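Local coordinates for protein minor fimbrium anchoring subunit Mfa2 (Porphyromonas gingivalis, PDB 5NFI) that anchors the minor fimbriae of this periodontal pathogen in the outer membrane through its interaction with Mfa1 and regulates fimbrial length, at residues S149-P154 against D251-A256; P154-Y159 against T188-D193; R145-V150 against T195-F200. All coordinates share one frame; numbering follows the deposited sequence.

Interaction 1: residues S149-P154 against D251-A256; sequences SVDSLP and DIRLVA
Asp151 and Arg253 meet slantwise on one face of a parallel strand pair, with their carboxylate and guanidinium planes turned 79° apart. Arg253 NH2 donates to the anti lone pair of Asp151 OD2 at 2.9 Å, and the oxygen is tilted out of the guanidinium plane. A second, weak bond runs from Arg253 NE to the same Asp151 OD2 at 3.3 Å, so both donors converge on one oxygen. With its CG anti to the backbone N (chi1 -179°) and the chain extended as far as NE, Arg253 reaches Asp151 on the adjacent strand. Val255 CG2 lies 3.5 Å above the plane of the Arg253 guanidinium, over its centre, and covers one of its faces. The other carboxylate oxygen, Asp151 OD1, is bonded to Thr195 OG1.

Val150 and Leu254 occupy the reverse face, their side chains also at a slant, touching at Val150 CG2 and Leu254 CD1, 3.8 Å apart. The other branch, Val150 CG1, approaches Ala256 CB at 4.1 Å, while Leu153 CD1 meets that same Ala256 CB at 3.7 Å. Ile161 and Val215 pack against Val150 from other strands.

The backbones run in the same sense, 23° from exactly parallel, and four bonds join them: Ser149 is held through N by Ile252 O and through O by Leu254 N, and Asp151 through N by Leu254 O and through O by Ala256 N. Beyond the strand end, Ser152 OG lies 2.8 Å from Ala256 O. Val150 and Leu254 are buried, whereas Asp151, Arg253 and Val255 on the other face are partly exposed; there the two donors of Arg253 and the hydroxyl of Thr195 would probably stabilise Asp151 as a carboxylate.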
loop_
_atom_site.group_PDB
_atom_site.type_symbol
_atom_site.label_atom_id
_atom_site.label_comp_id
_atom_site.label_asym_id
_atom_site.label_seq_id
_atom_site.Cartn_x
_atom_site.Cartn_y
_atom_site.Cartn_z
ATOM N N SER A 149 2.344 5.696 -19.376
ATOM C CA SER A 149 2.793 5.796 -20.751
ATOM C C SER A 149 3.293 7.203 -21.009
ATOM O O SER A 149 2.653 8.180 -20.603
ATOM C CB SER A 149 1.664 5.454 -21.724
ATOM O OG SER A 149 0.897 4.361 -21.259
ATOM N N VAL A 150 4.453 7.304 -21.654
ATOM C CA VAL A 150 4.889 8.573 -22.223
ATOM C C VAL A 150 4.724 8.499 -23.728
ATOM O O VAL A 150 5.223 7.585 -24.391
ATOM C CB VAL A 150 6.326 8.919 -21.850
ATOM C CG1 VAL A 150 6.729 10.233 -22.493
ATOM C CG2 VAL A 150 6.429 9.049 -20.357
ATOM N N ASP A 151 3.992 9.481 -24.235
ATOM C CA ASP A 151 3.464 9.492 -25.585
ATOM C C ASP A 151 4.095 10.562 -26.468
ATOM O O ASP A 151 4.524 11.617 -25.989
ATOM C CB ASP A 151 1.956 9.721 -25.532
ATOM C CG ASP A 151 1.228 8.966 -26.596
ATOM O OD1 ASP A 151 1.691 7.864 -26.950
ATOM O OD2 ASP A 151 0.201 9.471 -27.084
ATOM N N SER A 152 4.088 10.289 -27.770
ATOM C CA SER A 152 4.599 11.200 -28.783
ATOM C C SER A 152 6.010 11.640 -28.413
ATOM O O SER A 152 6.231 12.744 -27.919
ATOM C CB SER A 152 3.662 12.398 -28.957
ATOM O OG SER A 152 3.355 13.013 -27.719
ATOM N N LEU A 153 6.963 10.754 -28.662
ATOM C CA LEU A 153 8.312 10.904 -28.148
ATOM C C LEU A 153 9.272 10.183 -29.083
ATOM O O LEU A 153 9.174 8.975 -29.254
ATOM C CB LEU A 153 8.382 10.334 -26.724
ATOM C CG LEU A 153 9.590 10.473 -25.805
ATOM C CD1 LEU A 153 9.670 11.853 -25.203
ATOM C CD2 LEU A 153 9.466 9.445 -24.711
ATOM N N PRO A 154 10.191 10.919 -29.715
ATOM C CA PRO A 154 11.100 10.212 -30.615
ATOM C C PRO A 154 12.043 9.338 -29.813
ATOM O O PRO A 154 12.477 9.749 -28.734
ATOM C CB PRO A 154 11.852 11.346 -31.322
ATOM C CG PRO A 154 11.866 12.442 -30.324
ATOM C CD PRO A 154 10.559 12.335 -29.561
ATOM N N ASP A 251 -3.927 4.268 -14.383
ATOM C CA ASP A 251 -3.449 4.401 -15.751
ATOM C C ASP A 251 -3.086 5.861 -15.956
ATOM O O ASP A 251 -3.932 6.742 -15.848
ATOM C CB ASP A 251 -4.482 3.945 -16.782
ATOM C CG ASP A 251 -3.829 3.448 -18.069
ATOM O OD1 ASP A 251 -2.591 3.571 -18.184
ATOM O OD2 ASP A 251 -4.527 2.939 -18.978
ATOM N N ILE A 252 -1.806 6.105 -16.210
ATOM C CA ILE A 252 -1.282 7.461 -16.319
ATOM C C ILE A 252 -0.717 7.704 -17.698
ATOM O O ILE A 252 0.080 6.899 -18.209
ATOM C CB ILE A 252 -0.181 7.729 -15.279
ATOM C CG1 ILE A 252 -0.689 7.360 -13.883
ATOM C CG2 ILE A 252 0.297 9.184 -15.366
ATOM C CD1 ILE A 252 0.292 7.636 -12.788
ATOM N N ARG A 253 -1.139 8.803 -18.311
ATOM C CA ARG A 253 -0.559 9.192 -19.586
ATOM C C ARG A 253 0.200 10.508 -19.482
ATOM O O ARG A 253 -0.296 11.495 -18.942
ATOM C CB ARG A 253 -1.625 9.293 -20.666
ATOM C CG ARG A 253 -1.034 9.669 -22.008
ATOM C CD ARG A 253 -2.058 9.588 -23.102
ATOM N NE ARG A 253 -1.529 10.159 -24.325
ATOM C CZ ARG A 253 -2.158 11.082 -25.048
ATOM N NH1 ARG A 253 -3.358 11.522 -24.674
ATOM N NH2 ARG A 253 -1.598 11.548 -26.157
ATOM N N LEU A 254 1.421 10.497 -19.990
ATOM C CA LEU A 254 2.234 11.696 -20.072
ATOM C C LEU A 254 2.398 12.074 -21.538
ATOM O O LEU A 254 2.950 11.310 -22.328
ATOM C CB LEU A 254 3.580 11.463 -19.408
ATOM C CG LEU A 254 3.461 11.044 -17.943
ATOM C CD1 LEU A 254 4.837 10.763 -17.314
ATOM C CD2 LEU A 254 2.680 12.102 -17.168
ATOM N N VAL A 255 1.871 13.231 -21.912
ATOM C CA VAL A 255 2.015 13.680 -23.284
ATOM C C VAL A 255 3.271 14.529 -23.415
ATOM O O VAL A 255 3.387 15.577 -22.792
ATOM C CB VAL A 255 0.804 14.470 -23.741
ATOM C CG1 VAL A 255 0.932 14.804 -25.222
ATOM C CG2 VAL A 255 -0.459 13.661 -23.468
ATOM N N ALA A 256 4.232 14.037 -24.191
ATOM C CA ALA A 256 5.472 14.760 -24.419
ATOM C C ALA A 256 5.355 15.618 -25.670
ATOM O O ALA A 256 4.599 15.309 -26.597
ATOM C CB ALA A 256 6.642 13.794 -24.544
#

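Interaction 2: residues P154-Y159 against T188-D193; sequences PHPENY and TKVVGD
Val190 places its two methyls on Pro156 and Glu157 through a first torsion of 156°, which sets CG1 anti to the backbone N and CG2 anti to the carbonyl carbon, making a two-pronged apolar contact. This is loop packing at the rim of a beta-rich domain of the fimbrillin superfamily, grouped with transthyretin-like folds: the 3-10 turn 156-158, which leads into strand 159-165, rests against Val190 of strand 182-190 and the residues after it.

The Val190 and Pro156 side chains cross at about a right angle, and one methyl, Val190 CG1, lies 3.9 Å from Pro156 CG. Its sister methyl, Val190 CG2, reaches further along the turn, to 3.7 Å from Glu157 N, and also approaches Glu157 CB at 4.0 Å. That CB is the part of the Glu157 side chain that meets the valine.

The turn is fixed from within by the backbone bond from Asn158 N to His155 O, 2.8 Å long, and a weak one from Tyr159 N to Pro156 O. Pro156 also packs on Cys196, which ties the turn to strand 196-202, and Tyr159 at its far end makes an edge-to-face pair with His217.

Between the two segments the evidence is of van der Waals contact alone, over a small area (173 Å²), with Val190 and Glu157 exposed and Pro156 buried. Past Val190, the chain bends so that backbone carbonyls meet the proline ring: Gly192 O stands 4.0 Å from Pro156 CG, and Asp193 O comes to 3.3 Å from Pro156 CD.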
loop_
_atom_site.group_PDB
_atom_site.type_symbol
_atom_site.label_atom_id
_atom_site.label_comp_id
_atom_site.label_asym_id
_atom_site.label_seq_id
_atom_site.Cartn_x
_atom_site.Cartn_y
_atom_site.Cartn_z
ATOM N N PRO A 154 10.191 10.919 -29.715
ATOM C CA PRO A 154 11.100 10.212 -30.615
ATOM C C PRO A 154 12.043 9.338 -29.813
ATOM O O PRO A 154 12.477 9.749 -28.734
ATOM C CB PRO A 154 11.852 11.346 -31.322
ATOM C CG PRO A 154 11.866 12.442 -30.324
ATOM C CD PRO A 154 10.559 12.335 -29.561
ATOM N N HIS A 155 12.342 8.150 -30.320
ATOM C CA HIS A 155 13.215 7.224 -29.604
ATOM C C HIS A 155 12.739 6.895 -28.180
ATOM O O HIS A 155 13.487 7.097 -27.217
ATOM C CB HIS A 155 14.623 7.795 -29.541
ATOM C CG HIS A 155 15.136 8.248 -30.862
ATOM N ND1 HIS A 155 15.172 7.422 -31.962
ATOM C CD2 HIS A 155 15.624 9.444 -31.267
ATOM C CE1 HIS A 155 15.668 8.088 -32.991
ATOM N NE2 HIS A 155 15.959 9.313 -32.593
ATOM N N PRO A 156 11.509 6.372 -28.045
ATOM C CA PRO A 156 10.971 6.131 -26.697
ATOM C C PRO A 156 11.808 5.160 -25.871
ATOM O O PRO A 156 11.655 5.122 -24.656
ATOM C CB PRO A 156 9.577 5.541 -26.968
ATOM C CG PRO A 156 9.668 4.988 -28.377
ATOM C CD PRO A 156 10.608 5.892 -29.106
ATOM N N GLU A 157 12.670 4.386 -26.515
ATOM C CA GLU A 157 13.552 3.495 -25.789
ATOM C C GLU A 157 14.656 4.251 -25.036
ATOM O O GLU A 157 15.318 3.674 -24.174
ATOM C CB GLU A 157 14.183 2.471 -26.742
ATOM C CG GLU A 157 15.219 3.049 -27.703
ATOM C CD GLU A 157 14.597 3.714 -28.911
ATOM O OE1 GLU A 157 13.357 3.881 -28.923
ATOM O OE2 GLU A 157 15.343 4.063 -29.852
ATOM N N ASN A 158 14.858 5.526 -25.366
ATOM C CA ASN A 158 15.905 6.335 -24.735
ATOM C C ASN A 158 15.410 6.977 -23.435
ATOM O O ASN A 158 16.163 7.656 -22.744
ATOM C CB ASN A 158 16.414 7.433 -25.686
ATOM C CG ASN A 158 17.295 6.893 -26.831
ATOM O OD1 ASN A 158 17.761 5.761 -26.805
ATOM N ND2 ASN A 158 17.539 7.732 -27.826
ATOM N N TYR A 159 14.145 6.763 -23.102
ATOM C CA TYR A 159 13.579 7.373 -21.907
ATOM C C TYR A 159 13.157 6.344 -20.846
ATOM O O TYR A 159 12.764 5.203 -21.151
ATOM C CB TYR A 159 12.396 8.262 -22.293
ATOM C CG TYR A 159 12.802 9.418 -23.199
ATOM C CD1 TYR A 159 12.952 9.239 -24.572
ATOM C CD2 TYR A 159 13.042 10.676 -22.678
ATOM C CE1 TYR A 159 13.322 10.275 -25.391
ATOM C CE2 TYR A 159 13.423 11.729 -23.493
ATOM C CZ TYR A 159 13.561 11.522 -24.850
ATOM O OH TYR A 159 13.927 12.572 -25.662
ATOM N N THR A 188 9.172 -2.497 -18.615
ATOM C CA THR A 188 8.895 -1.586 -19.729
ATOM C C THR A 188 8.566 -2.286 -21.059
ATOM O O THR A 188 9.015 -3.401 -21.330
ATOM C CB THR A 188 10.116 -0.623 -19.918
ATOM O OG1 THR A 188 10.012 0.462 -18.987
ATOM C CG2 THR A 188 10.228 -0.077 -21.322
ATOM N N LYS A 189 7.737 -1.621 -21.857
ATOM C CA LYS A 189 7.481 -1.976 -23.244
ATOM C C LYS A 189 7.506 -0.690 -24.085
ATOM O O LYS A 189 6.733 0.232 -23.841
ATOM C CB LYS A 189 6.127 -2.687 -23.375
ATOM C CG LYS A 189 6.016 -3.755 -24.456
ATOM C CD LYS A 189 4.903 -4.763 -24.106
ATOM C CE LYS A 189 3.681 -4.079 -23.464
ATOM N NZ LYS A 189 2.405 -4.871 -23.560
ATOM N N VAL A 190 8.405 -0.595 -25.055
ATOM C CA VAL A 190 8.165 0.387 -26.093
ATOM C C VAL A 190 6.949 -0.159 -26.818
ATOM O O VAL A 190 6.982 -1.245 -27.391
ATOM C CB VAL A 190 9.349 0.592 -27.044
ATOM C CG1 VAL A 190 8.867 1.125 -28.365
ATOM C CG2 VAL A 190 10.352 1.547 -26.427
ATOM N N VAL A 191 5.852 0.574 -26.734
ATOM C CA VAL A 191 4.603 0.122 -27.299
ATOM C C VAL A 191 4.364 0.744 -28.672
ATOM O O VAL A 191 4.111 0.035 -29.638
ATOM C CB VAL A 191 3.433 0.423 -26.335
ATOM C CG1 VAL A 191 3.658 1.733 -25.594
ATOM C CG2 VAL A 191 2.119 0.442 -27.098
ATOM N N GLY A 192 4.474 2.061 -28.774
ATOM C CA GLY A 192 4.295 2.716 -30.058
ATOM C C GLY A 192 5.612 3.165 -30.661
ATOM O O GLY A 192 6.663 3.022 -30.037
ATOM N N ASP A 193 5.559 3.707 -31.875
ATOM C CA ASP A 193 6.732 4.324 -32.473
ATOM C C ASP A 193 7.234 5.461 -31.603
ATOM O O ASP A 193 8.423 5.765 -31.586
ATOM C CB ASP A 193 6.421 4.849 -33.871
ATOM C CG ASP A 193 6.505 3.775 -34.930
ATOM O OD1 ASP A 193 7.624 3.267 -35.165
ATOM O OD2 ASP A 193 5.459 3.447 -35.533
#

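Interaction 3: residues R145-V150 against T195-F200; sequences RVTVSV and TCRAFF
Arg197 leans over Ser149 and Thr147 of the neighbouring antiparallel strand. Its CB lies 4.2 Å from Val148 O, and Arg197 CG settles 3.5 Å from Ser149 OG. Since CG is anti to the backbone N (chi1 -150°) and the chain stays extended to NE, the guanidinium reaches the hydroxyl of Ser149, its partner across the strands, and the methyl of Thr147 diagonally beyond. Arg197 NE approaches Thr147 CG2 at 3.6 Å, and Arg197 CZ lies 3.8 Å from Ser149 OG. At the tip, Arg197 NH1 stands 3.2 Å from Ser149 OG, but the angle is too poor for a hydrogen bond; NH2 makes a weak, long ion pair with Asp251.

On the same face, Thr147 OG1 meets the edge of the Phe199 ring, 3.5 Å from CD1. Arg145 runs alongside that ring, with Arg145 CB 3.7 Å from Phe199 CZ, while its guanidinium goes to Glu141 and Asp249. The reverse face carries Val146, Val148, Val150, Cys196, Ala198 and Phe200, and Ile161 packs on Val148 and Phe200. Val146 O lies at the edge of Phe200, 3.6 Å from CD1.

Six backbone bonds, two each in the pairs Val146–Phe200, Val148–Ala198 and Val150–Cys196, alternate with non-hydrogen-bonded pairs. This regular antiparallel ladder, with a mixed, partly exposed face of Thr147, Arg197 and Phe199 and a buried apolar one, is consistent with a transthyretin-like beta-sandwich.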
loop_
_atom_site.group_PDB
_atom_site.type_symbol
_atom_site.label_atom_id
_atom_site.label_comp_id
_atom_site.label_asym_id
_atom_site.label_seq_id
_atom_site.Cartn_x
_atom_site.Cartn_y
_atom_site.Cartn_z
ATOM N N ARG A 145 -1.204 -0.709 -8.334
ATOM C CA ARG A 145 -0.663 -1.035 -9.637
ATOM C C ARG A 145 -0.767 0.210 -10.487
ATOM O O ARG A 145 -1.854 0.745 -10.693
ATOM C CB ARG A 145 -1.413 -2.214 -10.267
ATOM C CG ARG A 145 -1.205 -3.523 -9.523
ATOM C CD ARG A 145 -2.348 -4.482 -9.774
ATOM N NE ARG A 145 -3.584 -4.016 -9.148
ATOM C CZ ARG A 145 -3.894 -4.196 -7.862
ATOM N NH1 ARG A 145 -5.042 -3.723 -7.381
ATOM N NH2 ARG A 145 -3.061 -4.846 -7.054
ATOM N N VAL A 146 0.376 0.688 -10.952
ATOM C CA VAL A 146 0.439 1.956 -11.650
ATOM C C VAL A 146 1.072 1.790 -13.022
ATOM O O VAL A 146 2.257 1.473 -13.132
ATOM C CB VAL A 146 1.241 3.011 -10.850
ATOM C CG1 VAL A 146 1.068 4.378 -11.477
ATOM C CG2 VAL A 146 0.802 3.045 -9.394
ATOM N N THR A 147 0.271 2.003 -14.061
ATOM C CA THR A 147 0.749 1.973 -15.430
ATOM C C THR A 147 0.980 3.399 -15.939
ATOM O O THR A 147 0.134 4.292 -15.758
ATOM C CB THR A 147 -0.243 1.259 -16.352
ATOM O OG1 THR A 147 -0.699 0.057 -15.720
ATOM C CG2 THR A 147 0.407 0.916 -17.681
ATOM N N VAL A 148 2.114 3.615 -16.585
ATOM C CA VAL A 148 2.442 4.932 -17.077
ATOM C C VAL A 148 2.915 4.852 -18.522
ATOM O O VAL A 148 3.768 4.040 -18.856
ATOM C CB VAL A 148 3.527 5.596 -16.221
ATOM C CG1 VAL A 148 3.919 6.948 -16.812
ATOM C CG2 VAL A 148 3.046 5.753 -14.795
ATOM N N SER A 149 2.344 5.696 -19.376
ATOM C CA SER A 149 2.793 5.796 -20.751
ATOM C C SER A 149 3.293 7.203 -21.009
ATOM O O SER A 149 2.653 8.180 -20.603
ATOM C CB SER A 149 1.664 5.454 -21.724
ATOM O OG SER A 149 0.897 4.361 -21.259
ATOM N N VAL A 150 4.453 7.304 -21.654
ATOM C CA VAL A 150 4.889 8.573 -22.223
ATOM C C VAL A 150 4.724 8.499 -23.728
ATOM O O VAL A 150 5.223 7.585 -24.391
ATOM C CB VAL A 150 6.326 8.919 -21.850
ATOM C CG1 VAL A 150 6.729 10.233 -22.493
ATOM C CG2 VAL A 150 6.429 9.049 -20.357
ATOM N N THR A 195 5.834 5.851 -28.285
ATOM C CA THR A 195 5.227 5.568 -26.988
ATOM C C THR A 195 5.978 4.522 -26.162
ATOM O O THR A 195 6.381 3.479 -26.671
ATOM C CB THR A 195 3.782 5.086 -27.146
ATOM O OG1 THR A 195 3.136 5.824 -28.190
ATOM C CG2 THR A 195 3.020 5.283 -25.847
ATOM N N CYS A 196 6.146 4.813 -24.875
ATOM C CA CYS A 196 6.790 3.884 -23.949
ATOM C C CYS A 196 5.884 3.663 -22.743
ATOM O O CYS A 196 5.350 4.618 -22.184
ATOM C CB CYS A 196 8.164 4.411 -23.500
ATOM S SG CYS A 196 9.101 3.242 -22.476
ATOM N N ARG A 197 5.722 2.407 -22.340
ATOM C CA ARG A 197 4.803 2.032 -21.270
ATOM C C ARG A 197 5.569 1.320 -20.164
ATOM O O ARG A 197 6.377 0.450 -20.440
ATOM C CB ARG A 197 3.692 1.136 -21.821
ATOM C CG ARG A 197 2.346 1.219 -21.106
ATOM C CD ARG A 197 1.384 0.200 -21.726
ATOM N NE ARG A 197 0.009 0.235 -21.211
ATOM C CZ ARG A 197 -0.939 1.059 -21.664
ATOM N NH1 ARG A 197 -0.650 1.948 -22.618
ATOM N NH2 ARG A 197 -2.173 1.011 -21.157
ATOM N N ALA A 198 5.315 1.693 -18.915
ATOM C CA ALA A 198 5.961 1.092 -17.759
ATOM C C ALA A 198 4.917 0.651 -16.719
ATOM O O ALA A 198 3.910 1.338 -16.503
ATOM C CB ALA A 198 6.949 2.069 -17.144
ATOM N N PHE A 199 5.157 -0.496 -16.078
ATOM C CA PHE A 199 4.254 -0.971 -15.032
ATOM C C PHE A 199 4.950 -1.114 -13.671
ATOM O O PHE A 199 5.963 -1.804 -13.543
ATOM C CB PHE A 199 3.620 -2.296 -15.438
ATOM C CG PHE A 199 2.685 -2.857 -14.402
ATOM C CD1 PHE A 199 1.367 -2.447 -14.346
ATOM C CD2 PHE A 199 3.132 -3.790 -13.471
ATOM C CE1 PHE A 199 0.508 -2.969 -13.384
ATOM C CE2 PHE A 199 2.286 -4.301 -12.509
ATOM C CZ PHE A 199 0.973 -3.896 -12.465
ATOM N N PHE A 200 4.389 -0.456 -12.663
ATOM C CA PHE A 200 4.945 -0.474 -11.317
ATOM C C PHE A 200 3.960 -1.095 -10.331
ATOM O O PHE A 200 2.754 -0.853 -10.405
ATOM C CB PHE A 200 5.286 0.943 -10.832
ATOM C CG PHE A 200 6.188 1.697 -11.743
ATOM C CD1 PHE A 200 5.682 2.365 -12.846
ATOM C CD2 PHE A 200 7.545 1.751 -11.500
ATOM C CE1 PHE A 200 6.522 3.064 -13.690
ATOM C CE2 PHE A 200 8.399 2.453 -12.344
ATOM C CZ PHE A 200 7.895 3.102 -13.434
#

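Interactions 1 and 3 build on the same strand, 133-151, which pairs in parallel with 249-258 on one edge and antiparallel with 196-202 on the other; Ser149 and Val150 belong to both. Each combines a backbone ladder with an apolar face, and the polar side chains of both contacts lie on one continuous face of the sheet. Interaction 1 is buried, interaction 3 partly so. Interaction 2 differs: a surface contact between a loop and strand 182-190, held by methyls and a proline ring without hydrogen bonds between its segments. It connects to interaction 1 through Leu153 against Tyr159 and to interaction 3 through the backbone bond between Lys189 and Arg197, with Thr188 CG2 against Cys196 SG.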